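Local coordinates for endo-beta-mannanase (Opitutaceae bacterium TAV5, PDB 7BOB), which probably acts as an exo-beta-1,4-mannosidase of glycoside hydrolase family 5, releasing mannose from the ends of beta-1,4-linked manno-oligosaccharides in the termite hindgut, at residues 61-64 with 65-69; 117-120 with 121-124; 240-244 with 245-249; 331-334 with 335-338. All blocks are in the same frame, centred on the assembly; numbering follows the deposited sequence.

Contact 1. Residues 61-64 with 65-69; sequences VRWP and DFEPR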
# COMPACT_ATOMS: atom_id res chain seq x y z
N VAL A 61 33.10 -14.18 -2.90
CA VAL A 61 34.01 -13.58 -1.92
C VAL A 61 33.13 -12.89 -0.89
O VAL A 61 32.68 -11.76 -1.10
CB VAL A 61 35.00 -12.63 -2.61
CG1 VAL A 61 36.00 -12.06 -1.63
CG2 VAL A 61 35.73 -13.37 -3.74
N ARG A 62 32.81 -13.59 0.20
CA ARG A 62 31.88 -13.04 1.18
C ARG A 62 32.56 -11.93 1.97
O ARG A 62 33.50 -12.18 2.74
CB ARG A 62 31.35 -14.14 2.10
CG ARG A 62 30.05 -13.76 2.78
CD ARG A 62 29.45 -14.90 3.59
NE ARG A 62 30.32 -15.32 4.69
CZ ARG A 62 29.91 -16.02 5.73
NH1 ARG A 62 28.63 -16.39 5.83
NH2 ARG A 62 30.75 -16.36 6.69
N TRP A 63 32.10 -10.69 1.74
CA TRP A 63 32.72 -9.47 2.26
C TRP A 63 33.00 -9.49 3.76
O TRP A 63 34.13 -9.14 4.15
CB TRP A 63 31.84 -8.27 1.90
CG TRP A 63 32.52 -6.94 2.02
CD1 TRP A 63 33.81 -6.70 2.42
CD2 TRP A 63 31.95 -5.66 1.72
NE1 TRP A 63 34.07 -5.35 2.39
CE2 TRP A 63 32.94 -4.69 1.96
CE3 TRP A 63 30.69 -5.24 1.27
CZ2 TRP A 63 32.72 -3.33 1.77
CZ3 TRP A 63 30.47 -3.88 1.08
CH2 TRP A 63 31.49 -2.94 1.33
N PRO A 64 32.06 -9.85 4.65
CA PRO A 64 32.41 -9.89 6.08
C PRO A 64 33.61 -10.76 6.37
O PRO A 64 34.42 -10.42 7.24
CB PRO A 64 31.15 -10.45 6.74
CG PRO A 64 30.35 -11.09 5.60
CD PRO A 64 30.65 -10.21 4.43
N ASP A 65 33.74 -11.89 5.65
CA ASP A 65 34.88 -12.77 5.90
C ASP A 65 36.19 -12.05 5.61
O ASP A 65 37.18 -12.23 6.33
CB ASP A 65 34.78 -14.02 5.02
CG ASP A 65 33.62 -14.94 5.41
OD1 ASP A 65 33.37 -15.15 6.61
OD2 ASP A 65 32.98 -15.48 4.50
N PHE A 66 36.21 -11.21 4.58
CA PHE A 66 37.46 -10.66 4.07
C PHE A 66 37.80 -9.29 4.65
O PHE A 66 38.97 -8.90 4.62
CB PHE A 66 37.41 -10.57 2.53
CG PHE A 66 37.64 -11.89 1.82
CD1 PHE A 66 36.61 -12.82 1.71
CD2 PHE A 66 38.89 -12.19 1.26
CE1 PHE A 66 36.81 -14.05 1.05
CE2 PHE A 66 39.10 -13.42 0.60
CZ PHE A 66 38.06 -14.35 0.50
N GLU A 67 36.82 -8.55 5.17
CA GLU A 67 37.07 -7.27 5.83
C GLU A 67 36.31 -7.22 7.14
O GLU A 67 35.32 -6.48 7.27
CB GLU A 67 36.68 -6.10 4.93
CG GLU A 67 37.36 -4.80 5.34
CD GLU A 67 36.95 -3.63 4.49
OE1 GLU A 67 36.41 -3.84 3.39
OE2 GLU A 67 37.17 -2.49 4.93
N PRO A 68 36.73 -8.00 8.14
CA PRO A 68 36.00 -8.03 9.42
C PRO A 68 36.03 -6.71 10.17
O PRO A 68 35.15 -6.49 11.01
CB PRO A 68 36.71 -9.14 10.21
CG PRO A 68 38.06 -9.24 9.56
CD PRO A 68 37.84 -8.96 8.12
N ARG A 69 37.00 -5.85 9.92
CA ARG A 69 37.05 -4.52 10.51
C ARG A 69 37.38 -3.54 9.40
O ARG A 69 37.98 -3.92 8.39
CB ARG A 69 38.09 -4.44 11.65
CG ARG A 69 37.68 -5.22 12.91
CD ARG A 69 38.88 -5.54 13.84
NE ARG A 69 40.07 -5.95 13.09
CZ ARG A 69 40.29 -7.18 12.62
NH1 ARG A 69 39.39 -8.14 12.83
NH2 ARG A 69 41.40 -7.45 11.93
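Val61 meets Phe66 with one methyl: CG1 stands 3.5 Å from the centroid of the Phe66 ring and 16° off its normal, which defines a CH-pi contact over the face. The side chain gets there because CG1 lies anti to its own backbone N (chi1 -177°), while CG2 is turned off beside that nitrogen. Next along the chain, Arg62 holds Asp65 side-on through two nitrogens, one to each carboxylate oxygen. The bond from Arg62 NH2 to Asp65 OD1 (2.9 Å) is nearly straight and arrives on the syn side, whereas Arg62 NE reaches Asp65 OD2 at 2.7 Å from well above the carboxylate plane, so the two groups are not coplanar. Arg62 is also the N-cap residue of the short helix 63-66, and its carbonyl O accepts a weak bond from Asp65 N. Trp63 O takes two backbone donors, Phe66 N at 3.0 Å and Glu67 N at 2.9 Å. The indole runs alongside the Glu67 side chain and gives its N-H to the anti side of the carboxylate, Trp63 NE1 to Glu67 OE1 being 3.0 Å with an N-H...O angle of 168°; the acceptor lies in the indole plane, but the donor is tilted out of the carboxylate plane. Glu67 OE2 has a salt bridge to Arg129 and a bond from Gly71 N, so the carboxylate is held from both oxygens. Pro64 sits within the helix. This turn leaves barrel strand 56-62 at its C-terminal end: Phe66 packs on helix 75-89, Trp63 stacks with Tyr133 of helix 124-141, and helix 33-36 covers the Arg62-Asp65 pair.

Contact 2. Residues 117-120 with 121-124; sequences TQNL and FSDP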
# COMPACT_ATOMS: atom_id res chain seq x y z
N THR A 117 21.34 1.18 9.00
CA THR A 117 21.08 2.54 8.55
C THR A 117 21.95 2.96 7.37
O THR A 117 21.68 3.99 6.76
CB THR A 117 21.28 3.55 9.69
OG1 THR A 117 22.68 3.79 9.88
CG2 THR A 117 20.67 3.04 11.00
N GLN A 118 22.99 2.19 7.04
CA GLN A 118 23.92 2.57 5.99
C GLN A 118 23.56 1.80 4.72
O GLN A 118 23.82 0.60 4.62
CB GLN A 118 25.35 2.27 6.39
CG GLN A 118 25.92 3.18 7.47
CD GLN A 118 27.26 2.67 7.87
OE1 GLN A 118 27.37 1.85 8.78
NE2 GLN A 118 28.29 3.05 7.10
N ASN A 119 22.99 2.53 3.77
CA ASN A 119 22.57 1.99 2.50
C ASN A 119 23.78 1.67 1.64
O ASN A 119 24.60 2.55 1.39
CB ASN A 119 21.67 3.00 1.80
CG ASN A 119 21.18 2.50 0.44
OD1 ASN A 119 21.92 2.54 -0.55
ND2 ASN A 119 19.94 2.03 0.38
N LEU A 120 23.87 0.42 1.17
CA LEU A 120 25.05 -0.03 0.43
C LEU A 120 25.41 0.91 -0.71
O LEU A 120 26.59 1.14 -0.98
CB LEU A 120 24.84 -1.46 -0.11
CG LEU A 120 26.00 -2.01 -0.96
CD1 LEU A 120 27.11 -2.55 -0.07
CD2 LEU A 120 25.57 -3.08 -1.99
N PHE A 121 24.40 1.49 -1.36
CA PHE A 121 24.64 2.24 -2.59
C PHE A 121 24.87 3.73 -2.37
O PHE A 121 25.58 4.37 -3.16
CB PHE A 121 23.45 2.07 -3.55
CG PHE A 121 23.16 0.64 -3.92
CD1 PHE A 121 24.13 -0.14 -4.55
CD2 PHE A 121 21.92 0.08 -3.66
CE1 PHE A 121 23.86 -1.46 -4.91
CE2 PHE A 121 21.63 -1.23 -4.03
CZ PHE A 121 22.61 -2.01 -4.66
N SER A 122 24.27 4.32 -1.34
CA SER A 122 24.24 5.77 -1.19
C SER A 122 25.06 6.29 -0.02
O SER A 122 25.46 7.45 -0.04
CB SER A 122 22.81 6.25 -0.99
OG SER A 122 22.27 5.55 0.11
N ASP A 123 25.24 5.48 1.02
CA ASP A 123 25.97 5.95 2.19
C ASP A 123 27.40 6.34 1.80
O ASP A 123 28.10 5.54 1.16
CB ASP A 123 26.02 4.88 3.28
CG ASP A 123 26.81 5.36 4.47
OD1 ASP A 123 26.43 6.42 5.00
OD2 ASP A 123 27.82 4.72 4.84
N PRO A 124 27.86 7.54 2.16
CA PRO A 124 29.22 7.96 1.75
C PRO A 124 30.31 7.00 2.20
O PRO A 124 31.20 6.65 1.41
CB PRO A 124 29.35 9.35 2.38
CG PRO A 124 27.91 9.86 2.42
CD PRO A 124 27.10 8.65 2.79
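Asn119 and Asp123 both carry CG anti to the backbone N (chi1 180° and 178°), which turns the Asn119 amide in over the following turn and the Asp123 carboxylate back toward Gln118. Asn119 OD1 then accepts two backbone N-H groups from opposite faces of its amide plane: Phe121 N at 2.8 Å, from above that plane, and Ser122 N at 3.1 Å, tilted less from it. Ser122 OG adds a weak third bond to the same oxygen. The backbone closes the turn independently, Asp123 N reaching Asn119 O at 3.0 Å in a fairly straight bond. Taking a side-chain acceptor to the N-H two residues on, Asn119 forms an Asx turn, and its ND2 is bonded to Asp162 O beyond the loop. With a leucine at Asn119 the amide oxygen is gone, and Phe121 N and Ser122 N would probably be left without the acceptor that pins the turn. On the other flank Gln118 NE2 gives a nearly straight bond to Asp123 OD2 (2.8 Å, 170°); the acceptor lies in the amide plane, but the donor stands well out of the carboxylate plane, the two planes being almost perpendicular. Leu120 CD2 rests 3.8 Å from Phe121 CE1, beside the Trp174 ring that meets Phe121 edge-to-face. Asp123 is the N-cap of helix 124-141, its OD2 also accepting from Met126 N. That one oxygen therefore receives both a side-chain amide and a helix N-H, an environment likely to steady its negative charge at the positive end of the helix dipole.

Contact 3. Residues 240-244 with 245-249; sequences HGYPV and PNWHP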
# COMPACT_ATOMS: atom_id res chain seq x y z
N HIS A 240 19.42 -14.67 -14.32
CA HIS A 240 19.19 -15.78 -13.40
C HIS A 240 17.74 -16.19 -13.54
O HIS A 240 16.86 -15.34 -13.66
CB HIS A 240 19.40 -15.38 -11.93
CG HIS A 240 20.79 -14.92 -11.60
ND1 HIS A 240 21.15 -14.55 -10.32
CD2 HIS A 240 21.89 -14.78 -12.37
CE1 HIS A 240 22.42 -14.19 -10.32
NE2 HIS A 240 22.90 -14.32 -11.54
N GLY A 241 17.46 -17.48 -13.45
CA GLY A 241 16.06 -17.83 -13.55
C GLY A 241 15.76 -19.22 -13.06
O GLY A 241 16.55 -20.15 -13.25
N TYR A 242 14.61 -19.34 -12.42
CA TYR A 242 14.14 -20.57 -11.81
C TYR A 242 12.66 -20.74 -12.11
O TYR A 242 11.97 -19.76 -12.40
CB TYR A 242 14.37 -20.53 -10.30
CG TYR A 242 15.80 -20.28 -9.93
CD1 TYR A 242 16.31 -18.98 -9.84
CD2 TYR A 242 16.65 -21.35 -9.68
CE1 TYR A 242 17.68 -18.77 -9.48
CE2 TYR A 242 17.98 -21.15 -9.32
CZ TYR A 242 18.49 -19.86 -9.22
OH TYR A 242 19.82 -19.70 -8.86
N PRO A 243 12.14 -21.97 -12.03
CA PRO A 243 10.73 -22.22 -12.38
C PRO A 243 9.70 -21.98 -11.27
O PRO A 243 8.50 -22.15 -11.54
CB PRO A 243 10.75 -23.71 -12.77
CG PRO A 243 11.89 -24.30 -11.94
CD PRO A 243 12.92 -23.21 -11.83
N VAL A 244 10.10 -21.58 -10.07
CA VAL A 244 9.18 -21.40 -8.93
C VAL A 244 8.05 -20.47 -9.35
O VAL A 244 8.31 -19.33 -9.78
CB VAL A 244 9.93 -20.87 -7.69
CG1 VAL A 244 9.02 -20.83 -6.47
CG2 VAL A 244 11.15 -21.73 -7.39
N PRO A 245 6.80 -20.91 -9.30
CA PRO A 245 5.72 -20.07 -9.85
C PRO A 245 5.65 -18.68 -9.24
O PRO A 245 5.50 -17.70 -9.98
CB PRO A 245 4.47 -20.91 -9.57
CG PRO A 245 4.95 -22.30 -9.65
CD PRO A 245 6.34 -22.28 -9.01
N ASN A 246 5.78 -18.51 -7.93
CA ASN A 246 5.54 -17.15 -7.43
C ASN A 246 6.80 -16.27 -7.44
O ASN A 246 6.75 -15.16 -6.90
CB ASN A 246 4.88 -17.16 -6.04
CG ASN A 246 5.72 -17.84 -5.00
OD1 ASN A 246 6.85 -18.23 -5.27
ND2 ASN A 246 5.18 -17.99 -3.80
N TRP A 247 7.89 -16.70 -8.08
CA TRP A 247 9.02 -15.81 -8.31
C TRP A 247 8.87 -14.96 -9.57
O TRP A 247 9.82 -14.28 -9.96
CB TRP A 247 10.34 -16.60 -8.38
CG TRP A 247 10.69 -17.26 -7.06
CD1 TRP A 247 9.91 -17.33 -5.95
CD2 TRP A 247 11.90 -17.95 -6.74
NE1 TRP A 247 10.55 -18.02 -4.95
CE2 TRP A 247 11.78 -18.41 -5.41
CE3 TRP A 247 13.07 -18.25 -7.45
CZ2 TRP A 247 12.78 -19.13 -4.77
CZ3 TRP A 247 14.07 -18.95 -6.80
CH2 TRP A 247 13.92 -19.39 -5.48
N HIS A 248 7.71 -14.98 -10.21
CA HIS A 248 7.51 -14.28 -11.47
C HIS A 248 6.17 -13.57 -11.45
O HIS A 248 5.25 -13.99 -10.74
CB HIS A 248 7.56 -15.27 -12.65
CG HIS A 248 8.81 -16.09 -12.67
ND1 HIS A 248 9.95 -15.69 -13.33
CD2 HIS A 248 9.12 -17.25 -12.04
CE1 HIS A 248 10.90 -16.58 -13.13
NE2 HIS A 248 10.43 -17.54 -12.36
N PRO A 249 6.01 -12.49 -12.24
CA PRO A 249 4.76 -11.73 -12.20
C PRO A 249 3.60 -12.42 -12.91
O PRO A 249 2.46 -11.95 -12.77
CB PRO A 249 5.13 -10.42 -12.90
CG PRO A 249 6.17 -10.83 -13.88
CD PRO A 249 6.99 -11.89 -13.16
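Val244 packs on one face of the Trp247 indole: CG1 lies 3.6 Å from the centroid of the five-membered ring and 15° off its normal, a CH-pi contact, while CG2 leans toward the benzo half. The edge of the same indole points at the face of Tyr242 in an offset edge-to-face pair, with planes at 76° and Trp247 CZ3 3.8 Å from Tyr242 CD1. His248 NE2 donates to Tyr242 O at 2.7 Å, nearly in line with the carbonyl bond and within the imidazole plane. Trp247 N bonds to Val244 O (3.2 Å), closing the 3-10 turn 245-247 that follows barrel strand 237-241. This is a loop at the C-terminal end of a strand of the (beta/alpha)8 barrel, the end where family 5 enzymes carry their active site. Were Trp247 an alanine, Val244 CG1 would probably lose the ring face it rests on and Tyr242 the edge partner at its face. Further out, the Tyr242 hydroxyl bonds to Glu281 OE1, and Tyr267 OH bonds to His248 ND1, so both imidazole nitrogens are engaged. Asn246 ND2 reaches Arg517 O of the second subunit, whose Tyr495 packs on Val244.

Contact 4. Residues 331-334 with 335-338; sequences KNNF and ESEL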
# COMPACT_ATOMS: atom_id res chain seq x y z
N LYS A 331 16.09 -21.56 7.80
CA LYS A 331 14.82 -20.89 7.53
C LYS A 331 14.30 -21.09 6.10
O LYS A 331 13.10 -20.89 5.87
CB LYS A 331 14.95 -19.39 7.79
CG LYS A 331 15.72 -18.65 6.71
CD LYS A 331 15.77 -17.16 6.96
CE LYS A 331 16.03 -16.42 5.67
NZ LYS A 331 16.25 -14.97 5.93
N ASN A 332 15.18 -21.44 5.13
CA ASN A 332 14.77 -21.70 3.74
C ASN A 332 15.40 -23.03 3.31
O ASN A 332 16.31 -23.07 2.48
CB ASN A 332 15.19 -20.56 2.80
CG ASN A 332 14.28 -19.35 2.88
OD1 ASN A 332 13.41 -19.26 3.76
ND2 ASN A 332 14.48 -18.40 1.97
N ASN A 333 14.92 -24.13 3.90
CA ASN A 333 15.59 -25.42 3.73
C ASN A 333 15.53 -25.97 2.31
O ASN A 333 16.31 -26.88 2.01
CB ASN A 333 15.01 -26.44 4.70
CG ASN A 333 15.97 -27.58 4.99
OD1 ASN A 333 15.60 -28.74 4.91
ND2 ASN A 333 17.23 -27.25 5.33
N PHE A 334 14.68 -25.43 1.41
CA PHE A 334 14.79 -25.84 0.00
C PHE A 334 16.18 -25.54 -0.54
O PHE A 334 16.63 -26.19 -1.49
CB PHE A 334 13.72 -25.17 -0.88
CG PHE A 334 14.04 -23.73 -1.27
CD1 PHE A 334 13.57 -22.66 -0.49
CD2 PHE A 334 14.80 -23.45 -2.40
CE1 PHE A 334 13.86 -21.34 -0.84
CE2 PHE A 334 15.09 -22.13 -2.74
CZ PHE A 334 14.62 -21.07 -1.96
N GLU A 335 16.87 -24.56 0.06
CA GLU A 335 18.23 -24.24 -0.37
C GLU A 335 19.19 -25.39 -0.09
O GLU A 335 20.28 -25.41 -0.67
CB GLU A 335 18.73 -22.96 0.30
CG GLU A 335 17.96 -21.69 -0.07
CD GLU A 335 18.46 -20.99 -1.35
OE1 GLU A 335 19.45 -21.46 -2.01
OE2 GLU A 335 17.86 -19.94 -1.68
N SER A 336 18.82 -26.34 0.77
CA SER A 336 19.71 -27.43 1.13
C SER A 336 19.77 -28.53 0.08
O SER A 336 20.58 -29.46 0.23
CB SER A 336 19.30 -28.05 2.47
OG SER A 336 18.20 -28.93 2.31
N GLU A 337 18.94 -28.47 -0.96
CA GLU A 337 18.78 -29.58 -1.90
C GLU A 337 18.71 -29.07 -3.34
O GLU A 337 17.85 -29.47 -4.13
CB GLU A 337 17.54 -30.41 -1.57
CG GLU A 337 17.62 -31.84 -2.11
CD GLU A 337 16.39 -32.68 -1.81
OE1 GLU A 337 15.76 -32.46 -0.75
OE2 GLU A 337 16.07 -33.57 -2.62
N LEU A 338 19.62 -28.18 -3.69
CA LEU A 338 19.71 -27.65 -5.05
C LEU A 338 20.89 -28.23 -5.83
O LEU A 338 21.18 -27.76 -6.93
CB LEU A 338 19.80 -26.13 -4.99
CG LEU A 338 18.64 -25.51 -4.18
CD1 LEU A 338 18.74 -24.00 -4.14
CD2 LEU A 338 17.28 -25.95 -4.79
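Glu335 touches Phe334 over one face of its ring: CG stands 4.0 Å from the centroid, 16° off the normal, a CH-pi contact in which the two side chains run side by side. Two torsions set this up. The ring of Phe334 is swung between its backbone N and carbonyl carbon (chi1 79°), and the Glu335 chain bends at chi2 (-86°), which carries the carboxylate out past the CZ/CE2 rim of the ring, with Glu335 OE2 3.4 Å from Phe334 CZ. The backbone N of Glu335 bonds to Asn332 O at 2.9 Å. Ser336 comes next and meets Asn333 O twice. Its N donates at 2.9 Å from above the carbonyl plane, while its OG donates at 2.8 Å within that plane, so one oxygen takes a backbone and a hydroxyl donor from distinct directions. Glu337 N continues the series to Phe334 O (3.3 Å). Three successive i to i+3 bonds of this kind are the pattern of a 3-10 helix, here residues 333-336. Leu338 ends the segment with CD2 near the plane of the Phe334 ring, at its edge, 4.3 Å from Phe334 CD2, and 3.4 Å from Phe334 O; the methyl thus lies both at the ring edge and against the acceptor of the last i to i+3 bond. The loop lies between strand 311-316 of the barrel and helix 352-364. Ser336 and Leu338 form backbone hydrogen bonds with Ile322 and Cys318, which follow that strand, and the outer side of the turn faces the second subunit, where Asn333 N bonds to Asn479 OD1 and Ala481 packs on Asn333 and Ser336.

In the fold
From the N terminus, the four contacts occur in series, none nested in or crossing another. Contact 1 turns the chain off strand 56-62 before helix 75-89. Contact 2 closes the loop that leads into helix 124-141, and the two touch where Trp63 CZ3 meets Leu120 CD1 at 3.8 Å. Contact 3 follows strand 237-241 and contact 4 lies beyond strand 311-316; they meet through Trp247 CZ2 and Phe334 CZ, 3.9 Å apart, with centres about 16 Å from each other. Contacts 1 and 3 both reach the eight-stranded parallel sheet of the barrel, their centres about 30 Å apart. Contacts 3 and 4 also both touch the second subunit, joining barrel loops to the trimer interface.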